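Side-chain contacts in hypothetical protein (Mesorhizobium loti, PDB 2O2X), which removes the phosphate at C-7 of D-glycero-beta-D-manno-heptose 1,7-bisphosphate, a magnesium-dependent step in making ADP-heptose: residues S200-G203 and D204-A208; A185-P189 and G190-R194; G99-L102 and E103-E107; A66-R70 and A71-V75; I55-P59 and Q60-A64. All coordinates share one frame; numbering follows the deposited sequence. Where two conformers were deposited one is given.

Interaction 1: residues S200-G203 and D204-A208; sequences SELG and DLLAA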
loop_
_atom_site.group_PDB
_atom_site.type_symbol
_atom_site.label_atom_id
_atom_site.label_comp_id
_atom_site.label_asym_id
_atom_site.label_seq_id
_atom_site.Cartn_x
_atom_site.Cartn_y
_atom_site.Cartn_z
ATOM N N SER A 200 5.330 16.221 -13.076
ATOM C CA SER A 200 4.036 16.808 -13.328
ATOM C C SER A 200 2.911 15.897 -12.854
ATOM O O SER A 200 1.951 16.349 -12.243
ATOM C CB SER A 200 3.876 17.132 -14.813
ATOM O OG SER A 200 2.610 17.703 -15.048
ATOM N N GLU A 201 3.057 14.607 -13.164
ATOM C CA GLU A 201 2.071 13.617 -12.762
ATOM C C GLU A 201 2.059 13.416 -11.253
ATOM O O GLU A 201 0.985 13.203 -10.685
ATOM C CB GLU A 201 2.270 12.347 -13.568
ATOM C CG GLU A 201 1.815 12.597 -15.034
ATOM C CD GLU A 201 2.210 11.543 -16.056
ATOM O OE1 GLU A 201 2.880 10.535 -15.734
ATOM O OE2 GLU A 201 1.826 11.735 -17.242
ATOM N N LEU A 202 3.209 13.499 -10.588
ATOM C CA LEU A 202 3.252 13.485 -9.132
ATOM C C LEU A 202 2.435 14.657 -8.602
ATOM O O LEU A 202 1.671 14.517 -7.668
ATOM C CB LEU A 202 4.689 13.521 -8.627
ATOM C CG LEU A 202 4.868 13.697 -7.124
ATOM C CD1 LEU A 202 4.228 12.568 -6.360
ATOM C CD2 LEU A 202 6.306 13.793 -6.770
ATOM N N GLY A 203 2.539 15.809 -9.259
ATOM C CA GLY A 203 1.731 16.964 -8.876
ATOM C C GLY A 203 0.249 16.704 -8.885
ATOM O O GLY A 203 -0.461 17.200 -8.020
ATOM N N ASP A 204 -0.220 15.967 -9.893
ATOM C CA ASP A 204 -1.631 15.596 -9.981
ATOM C C ASP A 204 -2.002 14.777 -8.755
ATOM O O ASP A 204 -3.053 14.973 -8.157
ATOM C CB ASP A 204 -1.951 14.775 -11.242
ATOM C CG ASP A 204 -1.606 15.502 -12.548
ATOM O OD1 ASP A 204 -1.779 16.731 -12.614
ATOM O OD2 ASP A 204 -1.145 14.827 -13.497
ATOM N N LEU A 205 -1.167 13.797 -8.416
ATOM C CA LEU A 205 -1.422 13.008 -7.221
ATOM C C LEU A 205 -1.445 13.846 -5.935
ATOM O O LEU A 205 -2.348 13.688 -5.107
ATOM C CB LEU A 205 -0.387 11.873 -7.102
ATOM C CG LEU A 205 -0.313 11.095 -5.792
ATOM C CD1 LEU A 205 -1.636 10.407 -5.573
ATOM C CD2 LEU A 205 0.830 10.092 -5.797
ATOM N N LEU A 206 -0.465 14.736 -5.773
ATOM C CA LEU A 206 -0.393 15.583 -4.588
ATOM C C LEU A 206 -1.629 16.471 -4.493
ATOM O O LEU A 206 -2.163 16.641 -3.402
ATOM C CB LEU A 206 0.901 16.413 -4.509
ATOM C CG LEU A 206 2.206 15.607 -4.538
ATOM C CD1 LEU A 206 3.363 16.491 -4.130
ATOM C CD2 LEU A 206 2.158 14.382 -3.629
ATOM N N ALA A 207 -2.093 17.015 -5.614
ATOM C CA ALA A 207 -3.306 17.829 -5.584
ATOM C C ALA A 207 -4.484 17.002 -5.105
ATOM O O ALA A 207 -5.327 17.462 -4.308
ATOM C CB ALA A 207 -3.591 18.411 -6.947
ATOM N N ALA A 208 -4.559 15.759 -5.564
ATOM C CA ALA A 208 -5.663 14.870 -5.175
ATOM C C ALA A 208 -5.643 14.549 -3.664
ATOM O O ALA A 208 -6.698 14.499 -3.027
ATOM C CB ALA A 208 -5.614 13.616 -6.005
HETATM O O HOH W 1 0.223 18.361 -13.400
#
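S200 and D204, one turn apart on helix 199-211, are joined once directly and once through water. The amide of D204 donates to S200 O at 3.2 Å, a rather bent bond, and the same oxygen accepts a hydrogen from the water. That water gives its other hydrogen to D204 OD1, 2.7 Å away, and accepts one from S200 OG. One solvent molecule therefore serves three side-chain and backbone atoms, and a small hydroxyl and a short carboxylate suit this exposed flank. The following alpha-helical bonds run from L205 N to E201 O, from L206 N to L202 O (2.9 Å and nearly straight) and from A207 N to G203 O. E201 lays its CG 4.0 Å from D204 OD2, but turns its own carboxylate to R197 in a salt bridge. E201 OE2 and D204 OD2 are 5.7 Å apart, and R197 probably eases the repulsion between these like charges. The apolar flank belongs to leucines: L202 CD1 meets L206 CD2 at 3.9 Å. These two pack on helix 62-71, L202 at P63 and L206 at A64 and T67, while buried L205 reaches W179 of strand 177-181 and V160 of strand 158-161.

Interaction 2: residues A185-P189 and G190-R194; sequences AAVQP and GFAIR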
loop_
_atom_site.group_PDB
_atom_site.type_symbol
_atom_site.label_atom_id
_atom_site.label_comp_id
_atom_site.label_asym_id
_atom_site.label_seq_id
_atom_site.Cartn_x
_atom_site.Cartn_y
_atom_site.Cartn_z
ATOM N N ALA A 185 -2.316 6.159 -18.638
ATOM C CA ALA A 185 -3.636 6.558 -18.210
ATOM C C ALA A 185 -4.714 5.606 -18.768
ATOM O O ALA A 185 -4.576 5.055 -19.864
ATOM C CB ALA A 185 -3.922 7.956 -18.698
ATOM N N ALA A 186 -5.782 5.425 -18.014
ATOM C CA ALA A 186 -6.962 4.737 -18.511
ATOM C C ALA A 186 -8.145 5.411 -17.820
ATOM O O ALA A 186 -8.439 5.125 -16.670
ATOM C CB ALA A 186 -6.918 3.244 -18.198
ATOM N N VAL A 187 -8.777 6.361 -18.499
ATOM C CA VAL A 187 -9.789 7.201 -17.866
ATOM C C VAL A 187 -11.151 6.762 -18.334
ATOM O O VAL A 187 -11.503 6.923 -19.503
ATOM C CB VAL A 187 -9.547 8.680 -18.139
ATOM C CG1 VAL A 187 -10.620 9.523 -17.451
ATOM C CG2 VAL A 187 -8.165 9.066 -17.655
ATOM N N GLN A 188 -11.904 6.185 -17.418
ATOM C CA GLN A 188 -13.232 5.657 -17.710
ATOM C C GLN A 188 -14.211 6.149 -16.659
ATOM O O GLN A 188 -13.789 6.583 -15.583
ATOM C CB GLN A 188 -13.184 4.140 -17.700
ATOM C CG GLN A 188 -12.274 3.599 -18.781
ATOM C CD GLN A 188 -11.943 2.130 -18.634
ATOM O OE1 GLN A 188 -12.646 1.362 -17.958
ATOM N NE2 GLN A 188 -10.859 1.717 -19.295
ATOM N N PRO A 189 -15.518 6.094 -16.959
ATOM C CA PRO A 189 -16.472 6.432 -15.899
ATOM C C PRO A 189 -16.380 5.436 -14.718
ATOM O O PRO A 189 -16.297 4.222 -14.912
ATOM C CB PRO A 189 -17.839 6.303 -16.604
ATOM C CG PRO A 189 -17.540 6.396 -18.057
ATOM C CD PRO A 189 -16.193 5.746 -18.225
ATOM N N GLY A 190 -16.377 5.932 -13.499
ATOM C CA GLY A 190 -16.306 5.035 -12.357
ATOM C C GLY A 190 -14.900 4.710 -11.872
ATOM O O GLY A 190 -14.715 4.541 -10.680
ATOM N N PHE A 191 -13.911 4.656 -12.777
ATOM C CA PHE A 191 -12.507 4.494 -12.341
ATOM C C PHE A 191 -11.508 5.098 -13.310
ATOM O O PHE A 191 -11.549 4.868 -14.523
ATOM C CB PHE A 191 -12.156 3.027 -12.070
ATOM C CG PHE A 191 -10.930 2.870 -11.231
ATOM C CD1 PHE A 191 -10.990 3.056 -9.877
ATOM C CD2 PHE A 191 -9.690 2.639 -11.813
ATOM C CE1 PHE A 191 -9.861 2.958 -9.084
ATOM C CE2 PHE A 191 -8.535 2.541 -11.020
ATOM C CZ PHE A 191 -8.614 2.709 -9.663
ATOM N N ALA A 192 -10.590 5.873 -12.777
ATOM C CA ALA A 192 -9.539 6.420 -13.587
ATOM C C ALA A 192 -8.213 5.891 -13.069
ATOM O O ALA A 192 -7.888 6.065 -11.883
ATOM C CB ALA A 192 -9.548 7.929 -13.556
ATOM N N ILE A 193 -7.454 5.250 -13.961
ATOM C CA ILE A 193 -6.012 5.023 -13.764
ATOM C C ILE A 193 -5.280 6.253 -14.257
ATOM O O ILE A 193 -5.404 6.637 -15.427
ATOM C CB ILE A 193 -5.497 3.780 -14.485
ATOM C CG1 ILE A 193 -6.188 2.536 -13.904
ATOM C CG2 ILE A 193 -4.020 3.654 -14.309
ATOM C CD1 ILE A 193 -5.954 1.238 -14.624
ATOM N N ARG A 194 -4.594 6.918 -13.334
ATOM C CA ARG A 194 -3.855 8.140 -13.601
ATOM C C ARG A 194 -2.390 7.762 -13.783
ATOM O O ARG A 194 -1.858 6.963 -13.016
ATOM C CB ARG A 194 -3.993 9.113 -12.423
ATOM C CG ARG A 194 -5.410 9.416 -12.005
ATOM C CD ARG A 194 -6.151 10.184 -13.046
ATOM N NE ARG A 194 -7.456 10.617 -12.565
ATOM C CZ ARG A 194 -8.366 11.177 -13.355
ATOM N NH1 ARG A 194 -8.103 11.333 -14.643
ATOM N NH2 ARG A 194 -9.550 11.537 -12.847
HETATM O O HOH W 2 -10.111 2.991 -15.891
#
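A186 and I193 exchange the two strongest bonds of this antiparallel hairpin: A186 N to I193 O and I193 N to A186 O, each 2.9 Å, as expected of a hydrogen-bonded pair. Nearer the turn the ladder slackens. Q188 N reaches F191 O at 3.2 Å, and the return bond from F191 N to Q188 O is weak. A water bridges the strands, donating to A186 O and to F191 O (2.7 Å). P189 and G190 form the two corners of a type II beta turn. Proline's fixed phi fits the first, and the positive phi of the second (90°) would jam a CB against P189 O, which calls for glycine.

Packing follows the alternation of the strands. A186 CB lies 4.0 Å from I193 CB on one face, where I193 CG1 also meets the edge of the F191 ring. On the other face, V187 and A192 make a non-hydrogen-bonded pair, and R194 bends at chi2 (-67°) so that A192 CB lies 3.4 Å above the guanidinium plane, over its centre. V187 CG2 touches R194 NH1 obliquely at 3.8 Å, while R194 NE is hydrogen-bonded to Q177 OE1. Strand 186-188 is an edge strand of the sheet, and strand 191-196 runs parallel to strand 177-181. F191 and I193 face helix 164-172, with K171 against the ring and L164 and M167 beside the isoleucine.

Interaction 3: residues G99-L102 and E103-E107; sequences GRVL and ELLRE
R100 and L104 meet one turn apart on helix 91-107, one of the helices flanking the sheet of this HAD-like fold. The backbone bonds are those of a regular alpha-helix: E103, L104, L105 and R106 donate in turn to the carbonyls of G99, R100, V101 and L102, the L104 N to R100 O bond measuring 2.9 Å.

The apolar contacts line the inner flank. L105 CD1 lies 4.1 Å from L102 CD2 and 4.3 Å from V101 CG1; branched aliphatic side chains suit this inner, largely buried flank. L105 also touches L62 and I65 of helix 62-71, and V101 approaches R38, which by similarity binds substrate.

Charged groups occupy the outer flank. R106 grips E103 side-on, with NE on OE1 at 3.0 Å in a nearly straight bond (174°) and NH2 on OE2 at 2.9 Å in a salt bridge; OE2 uses its syn lone pair. E103 OE2 also comes within 3.0 Å of E107 OE2, a contact of two acceptors that the nearby arginines would probably ease. R100 NH1 stays 4.4 Å from E107 OE2, beyond salt-bridge range.

The R100 chain leaves with CG opposite the backbone N and turns back at chi2 (60°). This sets the flat guanidinium against the leucine, whose CD2 sits over the centre of one face, 3.8 Å from R100 CZ.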
loop_
_atom_site.group_PDB
_atom_site.type_symbol
_atom_site.label_atom_id
_atom_site.label_comp_id
_atom_site.label_asym_id
_atom_site.label_seq_id
_atom_site.Cartn_x
_atom_site.Cartn_y
_atom_site.Cartn_z
ATOM N N GLY A 99 10.368 -3.450 8.595
ATOM C CA GLY A 99 10.891 -2.555 9.611
ATOM C C GLY A 99 11.953 -1.610 9.088
ATOM O O GLY A 99 11.972 -0.443 9.437
ATOM N N ARG A 100 12.823 -2.128 8.233
ATOM C CA ARG A 100 13.862 -1.302 7.616
ATOM C C ARG A 100 13.253 -0.214 6.706
ATOM O O ARG A 100 13.681 0.941 6.705
ATOM C CB ARG A 100 14.897 -2.171 6.859
ATOM C CG ARG A 100 15.958 -1.392 6.137
ATOM C CD ARG A 100 16.756 -0.539 7.062
ATOM N NE ARG A 100 17.922 0.059 6.412
ATOM C CZ ARG A 100 18.667 1.018 6.962
ATOM N NH1 ARG A 100 18.377 1.511 8.150
ATOM N NH2 ARG A 100 19.700 1.502 6.293
ATOM N N VAL A 101 12.211 -0.566 5.962
ATOM C CA VAL A 101 11.524 0.417 5.115
ATOM C C VAL A 101 10.975 1.528 6.002
ATOM O O VAL A 101 11.168 2.703 5.707
ATOM C CB VAL A 101 10.396 -0.247 4.256
ATOM C CG1 VAL A 101 9.531 0.794 3.601
ATOM C CG2 VAL A 101 10.998 -1.183 3.183
ATOM N N LEU A 102 10.294 1.165 7.086
ATOM C CA LEU A 102 9.717 2.177 7.994
ATOM C C LEU A 102 10.806 3.037 8.666
ATOM O O LEU A 102 10.618 4.240 8.857
ATOM C CB LEU A 102 8.783 1.548 9.037
ATOM C CG LEU A 102 7.569 0.798 8.456
ATOM C CD1 LEU A 102 6.563 0.445 9.530
ATOM C CD2 LEU A 102 6.881 1.511 7.306
ATOM N N GLU A 103 11.941 2.427 8.996
ATOM C CA GLU A 103 13.084 3.194 9.542
ATOM C C GLU A 103 13.642 4.203 8.557
ATOM O O GLU A 103 13.897 5.365 8.909
ATOM C CB GLU A 103 14.187 2.245 10.023
ATOM C CG GLU A 103 15.445 2.946 10.504
ATOM C CD GLU A 103 15.215 3.996 11.603
ATOM O OE1 GLU A 103 14.189 3.947 12.325
ATOM O OE2 GLU A 103 16.098 4.876 11.746
ATOM N N LEU A 104 13.810 3.784 7.310
ATOM C CA LEU A 104 14.273 4.713 6.289
ATOM C C LEU A 104 13.282 5.854 6.066
ATOM O O LEU A 104 13.665 7.015 5.862
ATOM C CB LEU A 104 14.572 3.985 4.984
ATOM C CG LEU A 104 15.792 3.059 5.024
ATOM C CD1 LEU A 104 15.792 2.186 3.812
ATOM C CD2 LEU A 104 17.055 3.887 5.113
ATOM N N LEU A 105 11.990 5.556 6.104
ATOM C CA LEU A 105 10.974 6.589 5.989
ATOM C C LEU A 105 11.047 7.569 7.170
ATOM O O LEU A 105 10.921 8.781 7.009
ATOM C CB LEU A 105 9.587 5.961 5.916
ATOM C CG LEU A 105 9.206 5.209 4.644
ATOM C CD1 LEU A 105 7.815 4.603 4.788
ATOM C CD2 LEU A 105 9.291 6.088 3.421
ATOM N N ARG A 106 11.230 7.032 8.366
ATOM C CA ARG A 106 11.410 7.867 9.565
ATOM C C ARG A 106 12.569 8.844 9.398
ATOM O O ARG A 106 12.458 10.014 9.767
ATOM C CB ARG A 106 11.651 7.002 10.802
ATOM C CG ARG A 106 11.572 7.804 12.118
ATOM C CD ARG A 106 12.112 7.050 13.320
ATOM N NE ARG A 106 13.550 6.769 13.225
ATOM C CZ ARG A 106 14.526 7.648 13.479
ATOM N NH1 ARG A 106 14.256 8.892 13.859
ATOM N NH2 ARG A 106 15.797 7.277 13.354
ATOM N N GLU A 107 13.660 8.368 8.819
ATOM C CA GLU A 107 14.833 9.214 8.588
ATOM C C GLU A 107 14.561 10.328 7.590
ATOM O O GLU A 107 15.252 11.334 7.593
ATOM C CB GLU A 107 16.009 8.369 8.127
ATOM C CG GLU A 107 16.552 7.479 9.239
ATOM C CD GLU A 107 17.601 6.494 8.758
ATOM O OE1 GLU A 107 18.024 6.570 7.586
ATOM O OE2 GLU A 107 18.011 5.623 9.557
#

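Interaction 4: residues A66-R70 and A71-V75; sequences ATANR and AGIPV
The carboxamide of N69 meets V75 at its nitrogen end: V75 CG2 lies 3.8 Å from N69 ND2, displaced from the amide plane, and the two side chains cross at about a right angle. On the other side of that plane, a little out of it, ND2 donates to a water at 3.1 Å. The water in turn donates to I73 O, so it links the last turn of the helix to the chain leaving it. ND2 also donates to F111 O, and two acceptors thus fix the rotation of the amide. The short asparagine puts its amide beside the last turn, where ND2 can serve both the water and F111 O.

The bonds of the backbone define a Schellman motif closing helix 62-71. A71 N still reaches T67 O at 3.0 Å, but I73 N turns back to A68 O at 3.1 Å, and G72 N bonds N69 O from well above its carbonyl plane. G72 sits at positive phi (73°), where a residue without a side chain is at ease. As is usual for this cap, an apolar pair brackets it: A68 CB and I73 CB are 4.3 Å apart.

A68 CB also receives V75 CG2 at 3.5 Å, a close contact that suits the small alanine methyl where helix and strand 75-80 approach. V75, with CG1 opposite its backbone N (177°), turns CG2 toward the helix. Around it lie L36 of strand 34-36 and V112, and A68 rests on L34. T67, its hydroxyl bonded to P63 O, faces I209 and E210 of helix 199-211.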
loop_
_atom_site.group_PDB
_atom_site.type_symbol
_atom_site.label_atom_id
_atom_site.label_comp_id
_atom_site.label_asym_id
_atom_site.label_seq_id
_atom_site.Cartn_x
_atom_site.Cartn_y
_atom_site.Cartn_z
ATOM N N ALA A 66 4.648 12.426 2.573
ATOM C CA ALA A 66 4.704 13.675 3.351
ATOM C C ALA A 66 3.409 14.478 3.241
ATOM O O ALA A 66 2.880 14.998 4.231
ATOM C CB ALA A 66 5.866 14.512 2.884
ATOM N N THR A 67 2.875 14.589 2.033
ATOM C CA THR A 67 1.639 15.330 1.806
ATOM C C THR A 67 0.462 14.726 2.551
ATOM O O THR A 67 -0.304 15.434 3.180
ATOM C CB THR A 67 1.353 15.451 0.281
ATOM O OG1 THR A 67 2.413 16.199 -0.338
ATOM C CG2 THR A 67 0.081 16.132 0.006
ATOM N N ALA A 68 0.314 13.409 2.475
ATOM C CA ALA A 68 -0.745 12.708 3.200
ATOM C C ALA A 68 -0.563 12.901 4.702
ATOM O O ALA A 68 -1.529 13.187 5.433
ATOM C CB ALA A 68 -0.737 11.223 2.850
ATOM N N ASN A 69 0.658 12.717 5.176
ATOM C CA ASN A 69 0.948 12.886 6.603
ATOM C C ASN A 69 0.460 14.275 7.081
ATOM O O ASN A 69 -0.249 14.391 8.090
ATOM C CB ASN A 69 2.445 12.763 6.947
ATOM C CG ASN A 69 3.057 11.363 6.762
ATOM O OD1 ASN A 69 4.289 11.243 6.681
ATOM N ND2 ASN A 69 2.221 10.307 6.720
ATOM N N ARG A 70 0.852 15.309 6.344
ATOM C CA ARG A 70 0.548 16.679 6.765
ATOM C C ARG A 70 -0.943 17.008 6.613
ATOM O O ARG A 70 -1.473 17.865 7.337
ATOM C CB ARG A 70 1.457 17.683 6.038
ATOM C CG ARG A 70 2.953 17.535 6.371
ATOM C CD ARG A 70 3.770 18.801 6.026
ATOM N NE ARG A 70 3.956 19.040 4.583
ATOM C CZ ARG A 70 5.017 18.659 3.871
ATOM N NH1 ARG A 70 6.004 17.985 4.431
ATOM N NH2 ARG A 70 5.097 18.976 2.594
ATOM N N ALA A 71 -1.618 16.321 5.706
ATOM C CA ALA A 71 -3.037 16.469 5.494
ATOM C C ALA A 71 -3.873 15.702 6.539
ATOM O O ALA A 71 -5.098 15.820 6.555
ATOM C CB ALA A 71 -3.397 16.045 4.102
ATOM N N GLY A 72 -3.215 14.890 7.375
ATOM C CA GLY A 72 -3.907 14.097 8.382
ATOM C C GLY A 72 -4.681 12.908 7.840
ATOM O O GLY A 72 -5.586 12.440 8.494
ATOM N N ILE A 73 -4.242 12.406 6.667
ATOM C CA ILE A 73 -4.829 11.284 5.931
ATOM C C ILE A 73 -4.020 10.026 6.252
ATOM O O ILE A 73 -2.797 10.056 6.092
ATOM C CB ILE A 73 -4.766 11.602 4.391
ATOM C CG1 ILE A 73 -5.731 12.764 4.097
ATOM C CG2 ILE A 73 -5.046 10.403 3.500
ATOM C CD1 ILE A 73 -7.109 12.549 4.686
ATOM N N PRO A 74 -4.682 8.951 6.734
ATOM C CA PRO A 74 -3.889 7.753 7.015
ATOM C C PRO A 74 -3.240 7.179 5.745
ATOM O O PRO A 74 -3.864 7.171 4.661
ATOM C CB PRO A 74 -4.909 6.766 7.584
ATOM C CG PRO A 74 -6.202 7.278 7.168
ATOM C CD PRO A 74 -6.113 8.736 7.009
ATOM N N VAL A 75 -2.008 6.709 5.903
ATOM C CA VAL A 75 -1.266 6.040 4.846
ATOM C C VAL A 75 -1.215 4.558 5.148
ATOM O O VAL A 75 -0.743 4.138 6.201
ATOM C CB VAL A 75 0.139 6.635 4.698
ATOM C CG1 VAL A 75 0.927 5.869 3.640
ATOM C CG2 VAL A 75 0.081 8.160 4.373
HETATM O O HOH W 3 -0.659 9.919 7.773
#

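Interaction 5: residues I55-P59 and Q60-A64; sequences IVLRP and QMLPA. With GOL (glycerol), chain B.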
loop_
_atom_site.group_PDB
_atom_site.type_symbol
_atom_site.label_atom_id
_atom_site.label_comp_id
_atom_site.label_asym_id
_atom_site.label_seq_id
_atom_site.Cartn_x
_atom_site.Cartn_y
_atom_site.Cartn_z
ATOM N N ILE A 55 17.412 -2.935 0.935
ATOM C CA ILE A 55 16.273 -2.004 0.751
ATOM C C ILE A 55 16.748 -0.583 0.450
ATOM O O ILE A 55 17.605 -0.022 1.157
ATOM C CB ILE A 55 15.374 -2.019 2.000
ATOM C CG1 ILE A 55 14.620 -3.343 2.082
ATOM C CG2 ILE A 55 14.394 -0.841 2.025
ATOM C CD1 ILE A 55 13.415 -3.460 1.103
ATOM N N VAL A 56 16.163 0.006 -0.595
ATOM C CA VAL A 56 16.393 1.394 -0.972
ATOM C C VAL A 56 15.046 2.041 -1.247
ATOM O O VAL A 56 14.260 1.487 -1.997
ATOM C CB VAL A 56 17.245 1.454 -2.255
ATOM C CG1 VAL A 56 17.428 2.872 -2.741
ATOM C CG2 VAL A 56 18.585 0.798 -1.999
ATOM N N LEU A 57 14.807 3.208 -0.663
ATOM C CA LEU A 57 13.585 3.951 -0.932
ATOM C C LEU A 57 13.551 4.502 -2.349
ATOM O O LEU A 57 14.593 4.824 -2.934
ATOM C CB LEU A 57 13.421 5.087 0.043
ATOM C CG LEU A 57 13.285 4.751 1.524
ATOM C CD1 LEU A 57 12.985 5.984 2.292
ATOM C CD2 LEU A 57 12.226 3.723 1.750
ATOM N N ARG A 58 12.347 4.606 -2.906
ATOM C CA ARG A 58 12.102 5.400 -4.114
ATOM C C ARG A 58 11.829 6.832 -3.674
ATOM O O ARG A 58 10.769 7.126 -3.119
ATOM C CB ARG A 58 10.942 4.828 -4.926
ATOM C CG ARG A 58 11.186 3.427 -5.448
ATOM C CD ARG A 58 10.085 2.919 -6.328
ATOM N NE ARG A 58 9.953 3.677 -7.589
ATOM C CZ ARG A 58 9.047 4.608 -7.845
ATOM N NH1 ARG A 58 8.098 4.947 -6.971
ATOM N NH2 ARG A 58 9.085 5.214 -9.018
ATOM N N PRO A 59 12.797 7.749 -3.883
ATOM C CA PRO A 59 12.545 9.090 -3.318
ATOM C C PRO A 59 11.348 9.798 -3.915
ATOM O O PRO A 59 10.755 10.645 -3.268
ATOM C CB PRO A 59 13.854 9.857 -3.606
ATOM C CG PRO A 59 14.876 8.771 -3.864
ATOM C CD PRO A 59 14.120 7.661 -4.530
ATOM N N GLN A 60 10.962 9.426 -5.114
ATOM C CA GLN A 60 9.828 10.120 -5.747
ATOM C C GLN A 60 8.465 9.802 -5.101
ATOM O O GLN A 60 7.494 10.486 -5.366
ATOM C CB GLN A 60 9.835 9.921 -7.263
ATOM C CG GLN A 60 9.835 8.519 -7.761
ATOM C CD GLN A 60 11.235 7.919 -7.983
ATOM O OE1 GLN A 60 11.983 7.646 -7.028
ATOM N NE2 GLN A 60 11.566 7.652 -9.233
HETATM N N MSE A 61 8.422 8.807 -4.215
HETATM C CA MSE A 61 7.199 8.550 -3.440
HETATM C C MSE A 61 7.137 9.403 -2.173
HETATM O O MSE A 61 6.086 9.559 -1.554
HETATM C CB MSE A 61 7.064 7.058 -3.075
HETATM C CG MSE A 61 5.658 6.621 -2.695
HETATM SE SE MSE A 61 4.230 7.048 -3.929
HETATM C CE MSE A 61 5.095 6.554 -5.564
ATOM N N LEU A 62 8.285 9.915 -1.730
ATOM C CA LEU A 62 8.320 10.591 -0.438
ATOM C C LEU A 62 7.449 11.864 -0.373
ATOM O O LEU A 62 6.800 12.088 0.649
ATOM C CB LEU A 62 9.764 10.906 -0.026
ATOM C CG LEU A 62 10.641 9.659 0.191
ATOM C CD1 LEU A 62 12.105 10.006 0.383
ATOM C CD2 LEU A 62 10.131 8.839 1.369
ATOM N N PRO A 63 7.385 12.687 -1.455
ATOM C CA PRO A 63 6.455 13.820 -1.401
ATOM C C PRO A 63 5.004 13.409 -1.164
ATOM O O PRO A 63 4.248 14.122 -0.520
ATOM C CB PRO A 63 6.631 14.471 -2.775
ATOM C CG PRO A 63 8.030 14.132 -3.141
ATOM C CD PRO A 63 8.170 12.717 -2.705
ATOM N N ALA A 64 4.594 12.286 -1.733
ATOM C CA ALA A 64 3.205 11.821 -1.526
ATOM C C ALA A 64 2.937 11.418 -0.093
ATOM O O ALA A 64 1.891 11.763 0.465
ATOM C CB ALA A 64 2.901 10.661 -2.473
HETATM C C1 GOL B . 15.101 5.648 -9.087
HETATM O O1 GOL B . 14.600 6.982 -9.093
HETATM C C2 GOL B . 14.164 4.663 -8.367
HETATM O O2 GOL B . 13.620 5.264 -7.217
HETATM C C3 GOL B . 13.001 4.180 -9.244
HETATM O O3 GOL B . 12.488 2.933 -8.788
#
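R58 and Q60 meet flat group to flat group: Q60 CD lies 3.6 Å above one face of the R58 guanidinium, offset toward its rim, with the planes 32° apart. Q60 places its CG between backbone N and carbonyl carbon (chi1 56°) and folds back at chi2, which brings the amide over the arginine. On the solvent side a glycerol bridges the two. R58 NE donates to glycerol O3 at the guanidinium edge (2.9 Å), Q60 NE2 donates to glycerol O1 (3.1 Å), and glycerol O2 donates to Q60 OE1 (2.9 Å). The long arginine thus holds glycerol through NE while its NH1 is hydrogen-bonded to T41 O.

The inner side, by contrast, carries buried selenomethionine M61 and a leucine pair: L57 CD1 meets L62 CD2 at 4.1 Å, the side chains crossing at about a right angle. Between the two sides, the methyl CE of M61 sits at the guanidinium edge, 3.7 Å from R58 NH1. P59, rigid and lacking an amide hydrogen, opens the 3-10 turn that leads into helix 62-71, and M61 N and L62 N bond back to R58 O and P59 O. L57 abuts L104 of helix 91-107, A64 rests on L205 of helix 199-211, and R58 and M61 touch V181 of strand 177-181.

How the interactions relate
From the N terminus the order is interaction 5, 4, 3, 2, then 1. All are local, follow in series, and none nests in or crosses another. Interaction 5 opens helix 62-71 and interaction 4 ends it and passes to strand 75-80, so the two mark its start and finish. Interaction 3 lies on helix 91-107, where L105 CD2 comes 3.5 Å from L62 CD2 of interaction 5. Interaction 2 turns a hairpin at one edge of the sheet, and its strand 191-196 leads directly into helix 199-211. There interaction 1 packs against the first turns of helix 62-71, touching interactions 5 and 4, with L206 CD2 3.5 Å from A64 CA. The edge hairpin remains apart, centred about 32 Å from the centre of interaction 3.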